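Local coordinates for trichomaglin (Trichosanthes lepiniana, PDB 1SGL), which is an S-like ribonuclease of the T2 family and probably cleaves the phosphodiester bonds of RNA, at residues L12-T17 / S36-T41; D6-A11 / H43-E48. All coordinates share one frame; numbering follows the deposited sequence.

Contact 1 (L12-T17 / S36-T41). With SO4 (sulfate ion), chain C.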
loop_
_atom_site.group_PDB
_atom_site.type_symbol
_atom_site.label_atom_id
_atom_site.label_comp_id
_atom_site.label_asym_id
_atom_site.label_seq_id
_atom_site.Cartn_x
_atom_site.Cartn_y
_atom_site.Cartn_z
ATOM N N LEU A 12 1.872 1.454 -0.234
ATOM C CA LEU A 12 0.822 1.794 -1.186
ATOM C C LEU A 12 1.325 1.511 -2.593
ATOM O O LEU A 12 2.508 1.678 -2.878
ATOM C CB LEU A 12 0.449 3.272 -1.083
ATOM C CG LEU A 12 0.008 3.801 0.283
ATOM C CD1 LEU A 12 -0.361 5.280 0.146
ATOM C CD2 LEU A 12 -1.177 2.999 0.802
ATOM N N GLN A 13 0.422 1.085 -3.469
ATOM C CA GLN A 13 0.779 0.779 -4.844
ATOM C C GLN A 13 0.062 1.696 -5.811
ATOM O O GLN A 13 -1.098 2.041 -5.596
ATOM C CB GLN A 13 0.415 -0.671 -5.171
ATOM C CG GLN A 13 1.254 -1.672 -4.409
ATOM C CD GLN A 13 1.081 -3.084 -4.901
ATOM O OE1 GLN A 13 1.657 -4.014 -4.334
ATOM N NE2 GLN A 13 0.290 -3.264 -5.961
ATOM N N TRP A 14 0.754 2.087 -6.874
ATOM C CA TRP A 14 0.164 2.948 -7.888
ATOM C C TRP A 14 -0.599 2.061 -8.871
ATOM O O TRP A 14 -0.003 1.263 -9.602
ATOM C CB TRP A 14 1.246 3.742 -8.633
ATOM C CG TRP A 14 0.669 4.663 -9.671
ATOM C CD1 TRP A 14 0.801 4.563 -11.027
ATOM C CD2 TRP A 14 -0.188 5.791 -9.436
ATOM N NE1 TRP A 14 0.075 5.556 -11.654
ATOM C CE2 TRP A 14 -0.540 6.322 -10.701
ATOM C CE3 TRP A 14 -0.689 6.405 -8.280
ATOM C CZ2 TRP A 14 -1.370 7.434 -10.841
ATOM C CZ3 TRP A 14 -1.518 7.516 -8.420
ATOM C CH2 TRP A 14 -1.848 8.016 -9.692
ATOM N N ALA A 15 -1.916 2.212 -8.892
ATOM C CA ALA A 15 -2.763 1.395 -9.759
ATOM C C ALA A 15 -2.351 1.383 -11.232
ATOM O O ALA A 15 -2.368 0.339 -11.870
ATOM C CB ALA A 15 -4.210 1.836 -9.625
ATOM N N GLY A 16 -1.966 2.541 -11.765
ATOM C CA GLY A 16 -1.580 2.606 -13.163
ATOM C C GLY A 16 -0.443 1.673 -13.535
ATOM O O GLY A 16 -0.437 1.074 -14.614
ATOM N N THR A 17 0.526 1.539 -12.640
ATOM C CA THR A 17 1.677 0.688 -12.902
ATOM C C THR A 17 1.390 -0.795 -12.665
ATOM O O THR A 17 1.926 -1.658 -13.367
ATOM C CB THR A 17 2.879 1.141 -12.045
ATOM O OG1 THR A 17 3.203 2.496 -12.386
ATOM C CG2 THR A 17 4.094 0.250 -12.282
ATOM N N SER A 36 -13.140 5.260 -12.988
ATOM C CA SER A 36 -12.694 5.915 -11.767
ATOM C C SER A 36 -11.255 6.360 -11.997
ATOM O O SER A 36 -10.541 5.774 -12.814
ATOM C CB SER A 36 -12.751 4.944 -10.586
ATOM O OG SER A 36 -12.173 5.524 -9.426
ATOM N N PRO A 37 -10.813 7.410 -11.291
ATOM C CA PRO A 37 -9.439 7.888 -11.463
ATOM C C PRO A 37 -8.399 6.921 -10.905
ATOM O O PRO A 37 -8.661 6.172 -9.967
ATOM C CB PRO A 37 -9.445 9.225 -10.730
ATOM C CG PRO A 37 -10.433 8.988 -9.628
ATOM C CD PRO A 37 -11.554 8.275 -10.357
ATOM N N THR A 38 -7.219 6.941 -11.510
ATOM C CA THR A 38 -6.120 6.091 -11.093
ATOM C C THR A 38 -5.567 6.674 -9.802
ATOM O O THR A 38 -5.368 7.881 -9.699
ATOM C CB THR A 38 -5.028 6.066 -12.179
ATOM O OG1 THR A 38 -5.578 5.499 -13.372
ATOM C CG2 THR A 38 -3.837 5.243 -11.737
ATOM N N GLN A 39 -5.324 5.819 -8.817
ATOM C CA GLN A 39 -4.819 6.288 -7.536
ATOM C C GLN A 39 -3.917 5.290 -6.834
ATOM O O GLN A 39 -3.731 4.160 -7.298
ATOM C CB GLN A 39 -5.982 6.582 -6.597
ATOM C CG GLN A 39 -6.980 7.600 -7.094
ATOM C CD GLN A 39 -7.956 7.989 -6.006
ATOM O OE1 GLN A 39 -8.583 7.124 -5.384
ATOM N NE2 GLN A 39 -8.086 9.290 -5.760
ATOM N N PHE A 40 -3.359 5.730 -5.710
ATOM C CA PHE A 40 -2.537 4.865 -4.878
ATOM C C PHE A 40 -3.535 4.083 -4.029
ATOM O O PHE A 40 -4.461 4.670 -3.475
ATOM C CB PHE A 40 -1.642 5.666 -3.925
ATOM C CG PHE A 40 -0.327 6.081 -4.519
ATOM C CD1 PHE A 40 -0.094 7.407 -4.873
ATOM C CD2 PHE A 40 0.674 5.144 -4.738
ATOM C CE1 PHE A 40 1.130 7.792 -5.440
ATOM C CE2 PHE A 40 1.895 5.516 -5.306
ATOM C CZ PHE A 40 2.124 6.837 -5.655
ATOM N N THR A 41 -3.359 2.771 -3.946
ATOM C CA THR A 41 -4.228 1.927 -3.123
ATOM C C THR A 41 -3.345 1.195 -2.109
ATOM O O THR A 41 -2.119 1.145 -2.246
ATOM C CB THR A 41 -5.010 0.884 -3.969
ATOM O OG1 THR A 41 -4.088 0.038 -4.670
ATOM C CG2 THR A 41 -5.929 1.596 -4.974
HETATM S S SO4 C . -1.057 -7.374 -5.614
HETATM O O1 SO4 C . -0.050 -6.322 -5.382
HETATM O O2 SO4 C . -1.138 -7.654 -7.058
HETATM O O3 SO4 C . -2.374 -6.922 -5.132
HETATM O O4 SO4 C . -0.660 -8.593 -4.892
#
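Gln13 and Thr41 form an antiparallel hydrogen-bonded pair that satisfies both backbones: Gln13 N gives its hydrogen to Thr41 O at 2.8 Å, and Thr41 N returns one to Gln13 O at 2.9 Å. Two residues on, where strand 7-14 passes into helix 15-18, Ala15 N bonds Gln39 O at 3.1 Å, a third backbone bond past the end of the strand. Trp14 and Phe40 form the non-hydrogen-bonded pair between them, so their amides look outward: Trp14 bonds backbone to backbone with Gln177 of the neighbouring strand 176-184, while Phe40 N is taken by the carboxylate of Asp133. This is an edge of the antiparallel sheet of the T2 ribonuclease fold, and Trp14 is also the N-cap residue of the short helix. With CG anti to the amide nitrogen (chi1 -179°), the indole swings across the 38-40 backbone and meets Phe40 in a T-shaped stack, the planes 65° apart and Trp14 CE3 poised above the centre of the Phe40 ring. The far end of the indole rests on backbone and methyl group, CZ3 being 3.6 Å from Gln39 CA and CZ2 3.4 Å from Thr38 CG2. Its NE1 is satisfied from outside, by the carbonyl of Pro205. A leucine in place of Trp14 would probably leave the Phe40 face without its edge partner, open a gap beside Thr38 CG2 and deprive Pro205 O of its donor. Thr38 OG1 and Thr41 OG1 likewise find partners elsewhere, in Ile207 N and Tyr82 OH. On the sheet face that carries Gln13 and Thr41, the extended Gln13 chain reaches a sulfate, probably from the crystallisation liquor, through a weak, bent NE2 to O1 hydrogen bond of 3.1 Å; Tyr82 N holds the same ion.

Contact 2 (D6-A11 / H43-E48). With SO4 (sulfate ion), chain B; SO4 (sulfate ion), chain D.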
loop_
_atom_site.group_PDB
_atom_site.type_symbol
_atom_site.label_atom_id
_atom_site.label_comp_id
_atom_site.label_asym_id
_atom_site.label_seq_id
_atom_site.Cartn_x
_atom_site.Cartn_y
_atom_site.Cartn_z
ATOM N N ASP A 6 10.671 -0.597 15.778
ATOM C CA ASP A 6 10.297 0.730 16.246
ATOM C C ASP A 6 9.190 1.317 15.396
ATOM O O ASP A 6 8.343 2.056 15.893
ATOM C CB ASP A 6 11.477 1.717 16.178
ATOM C CG ASP A 6 12.589 1.404 17.170
ATOM O OD1 ASP A 6 12.303 1.064 18.338
ATOM O OD2 ASP A 6 13.763 1.528 16.774
ATOM N N TYR A 7 9.197 0.987 14.110
ATOM C CA TYR A 7 8.223 1.571 13.207
ATOM C C TYR A 7 7.383 0.632 12.357
ATOM O O TYR A 7 7.707 -0.537 12.180
ATOM C CB TYR A 7 8.945 2.545 12.274
ATOM C CG TYR A 7 9.926 3.462 12.978
ATOM C CD1 TYR A 7 11.292 3.161 13.021
ATOM C CD2 TYR A 7 9.488 4.628 13.604
ATOM C CE1 TYR A 7 12.196 4.005 13.670
ATOM C CE2 TYR A 7 10.378 5.472 14.254
ATOM C CZ TYR A 7 11.728 5.155 14.283
ATOM O OH TYR A 7 12.596 5.984 14.942
ATOM N N PHE A 8 6.293 1.187 11.835
ATOM C CA PHE A 8 5.386 0.485 10.945
ATOM C C PHE A 8 5.556 1.100 9.556
ATOM O O PHE A 8 5.871 2.287 9.414
ATOM C CB PHE A 8 3.929 0.679 11.374
ATOM C CG PHE A 8 3.506 -0.171 12.533
ATOM C CD1 PHE A 8 3.247 0.402 13.774
ATOM C CD2 PHE A 8 3.345 -1.545 12.380
ATOM C CE1 PHE A 8 2.826 -0.388 14.854
ATOM C CE2 PHE A 8 2.928 -2.342 13.443
ATOM C CZ PHE A 8 2.667 -1.764 14.682
ATOM N N ILE A 9 5.363 0.284 8.532
ATOM C CA ILE A 9 5.435 0.763 7.173
ATOM C C ILE A 9 4.091 0.490 6.513
ATOM O O ILE A 9 3.571 -0.634 6.583
ATOM C CB ILE A 9 6.514 0.034 6.349
ATOM C CG1 ILE A 9 7.889 0.225 6.991
ATOM C CG2 ILE A 9 6.521 0.579 4.913
ATOM C CD1 ILE A 9 8.992 -0.516 6.277
ATOM N N LEU A 10 3.524 1.524 5.899
ATOM C CA LEU A 10 2.266 1.411 5.169
ATOM C C LEU A 10 2.661 1.480 3.702
ATOM O O LEU A 10 3.076 2.529 3.216
ATOM C CB LEU A 10 1.317 2.567 5.498
ATOM C CG LEU A 10 0.027 2.645 4.658
ATOM C CD1 LEU A 10 -0.802 1.382 4.829
ATOM C CD2 LEU A 10 -0.781 3.870 5.078
ATOM N N ALA A 11 2.546 0.355 3.011
ATOM C CA ALA A 11 2.905 0.270 1.605
ATOM C C ALA A 11 1.710 0.519 0.694
ATOM O O ALA A 11 0.664 -0.120 0.834
ATOM C CB ALA A 11 3.503 -1.097 1.316
ATOM N N HIS A 43 -1.503 -1.735 -0.112
ATOM C CA HIS A 43 -0.977 -3.066 -0.349
ATOM C C HIS A 43 -0.964 -3.751 1.020
ATOM O O HIS A 43 -1.377 -4.900 1.146
ATOM C CB HIS A 43 0.442 -3.049 -0.911
ATOM C CG HIS A 43 1.010 -4.422 -1.086
ATOM N ND1 HIS A 43 0.610 -5.265 -2.102
ATOM C CD2 HIS A 43 1.855 -5.143 -0.311
ATOM C CE1 HIS A 43 1.179 -6.448 -1.942
ATOM N NE2 HIS A 43 1.938 -6.401 -0.862
ATOM N N GLY A 44 -0.501 -3.035 2.046
ATOM C CA GLY A 44 -0.465 -3.599 3.388
ATOM C C GLY A 44 0.316 -2.802 4.425
ATOM O O GLY A 44 1.087 -1.895 4.092
ATOM N N LEU A 45 0.097 -3.141 5.692
ATOM C CA LEU A 45 0.767 -2.508 6.819
ATOM C C LEU A 45 1.655 -3.580 7.455
ATOM O O LEU A 45 1.232 -4.727 7.606
ATOM C CB LEU A 45 -0.262 -2.033 7.845
ATOM C CG LEU A 45 0.302 -1.386 9.115
ATOM C CD1 LEU A 45 0.715 0.051 8.814
ATOM C CD2 LEU A 45 -0.739 -1.410 10.214
ATOM N N ARG A 46 2.878 -3.225 7.833
ATOM C CA ARG A 46 3.762 -4.215 8.435
ATOM C C ARG A 46 4.814 -3.601 9.345
ATOM O O ARG A 46 5.152 -2.426 9.209
ATOM C CB ARG A 46 4.464 -5.025 7.343
ATOM C CG ARG A 46 5.524 -4.254 6.572
ATOM C CD ARG A 46 6.175 -5.125 5.516
ATOM N NE ARG A 46 7.446 -4.576 5.031
ATOM C CZ ARG A 46 7.562 -3.659 4.075
ATOM N NH1 ARG A 46 6.484 -3.164 3.476
ATOM N NH2 ARG A 46 8.765 -3.250 3.702
ATOM N N PRO A 47 5.326 -4.391 10.304
ATOM C CA PRO A 47 6.356 -3.914 11.236
ATOM C C PRO A 47 7.652 -3.796 10.445
ATOM O O PRO A 47 7.932 -4.641 9.597
ATOM C CB PRO A 47 6.444 -5.036 12.273
ATOM C CG PRO A 47 5.083 -5.717 12.186
ATOM C CD PRO A 47 4.827 -5.720 10.703
ATOM N N GLU A 48 8.436 -2.756 10.702
ATOM C CA GLU A 48 9.701 -2.589 9.996
ATOM C C GLU A 48 10.830 -3.289 10.756
ATOM O O GLU A 48 11.235 -2.846 11.829
ATOM C CB GLU A 48 10.020 -1.101 9.828
ATOM C CG GLU A 48 11.387 -0.820 9.217
ATOM C CD GLU A 48 11.579 0.646 8.851
ATOM O OE1 GLU A 48 11.250 1.521 9.675
ATOM O OE2 GLU A 48 12.068 0.921 7.737
HETATM S S SO4 B . 4.480 -8.688 1.004
HETATM O O1 SO4 B . 5.654 -9.447 0.538
HETATM O O2 SO4 B . 3.868 -9.400 2.140
HETATM O O3 SO4 B . 3.506 -8.582 -0.094
HETATM O O4 SO4 B . 4.884 -7.331 1.424
HETATM S S SO4 D . 9.625 -0.939 0.921
HETATM O O1 SO4 D . 9.812 -2.146 0.091
HETATM O O2 SO4 D . 8.197 -0.794 1.277
HETATM O O3 SO4 D . 10.069 0.239 0.147
HETATM O O4 SO4 D . 10.426 -1.059 2.156
HETATM O O HOH W 1 11.425 -0.679 13.108
#
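A classic beta bulge joins strands 7-14 and 40-47 where His43 and Gly44 both face Ala11: Ala11 O accepts from His43 N at 2.9 Å and, weakly, from Gly44 N at 3.4 Å. Beyond it the antiparallel ladder is regular, with Ala11 N bonded to Gly44 O, Ile9 and Arg46 exchanging two bonds, and Glu48 N bonded to Tyr7 O. The face bearing Phe8, Leu10, Leu45 and Pro47 is apolar; Leu45 CD1 touches both Phe8 CB and Leu10 CB at 4.2 Å. On the other face Ile9 CD1 lies over one side of the Arg46 guanidinium, 3.8 Å from NH2, and also packs against Glu48 CB. Arg46 starts with CG between the amide nitrogen and the carbonyl carbon (chi1 71°) but then runs extended beside Ile9, bringing NH2 within 3.2 Å of O4 of one sulfate. His43 NE2 makes a nearly straight bond (172°, 2.8 Å) to O3 of a second. Between them the two ions, probably from the crystallisation liquor, are also held by Gln101, His105, Lys167 and Ser180. A strand histidine and an arginine that each hold an anion are consistent with a phosphate-binding cleft, as in other T2 ribonucleases.

Contacts 1 and 2 are successive lengths of one antiparallel strand pair, both joining strands 7-14 and 40-47, and lie on opposite sides of the chain's centre, their own centres about 19 Å apart. Both are largely buried. Contact 1 closes the end where strand becomes helix; Phe40 packs against helix 132-139 and strand 176-184, Trp14 against loop residues, and the polar side chains are mostly served by loop and C-terminal residues. Contact 2 has a longer ladder, an apolar face whose leucines meet helix 116-129 and whose Phe8 meets loops, and a polar face that receives anions. They meet where Gln13 OE1 lies 2.8 Å from ND1 of the bulge residue His43.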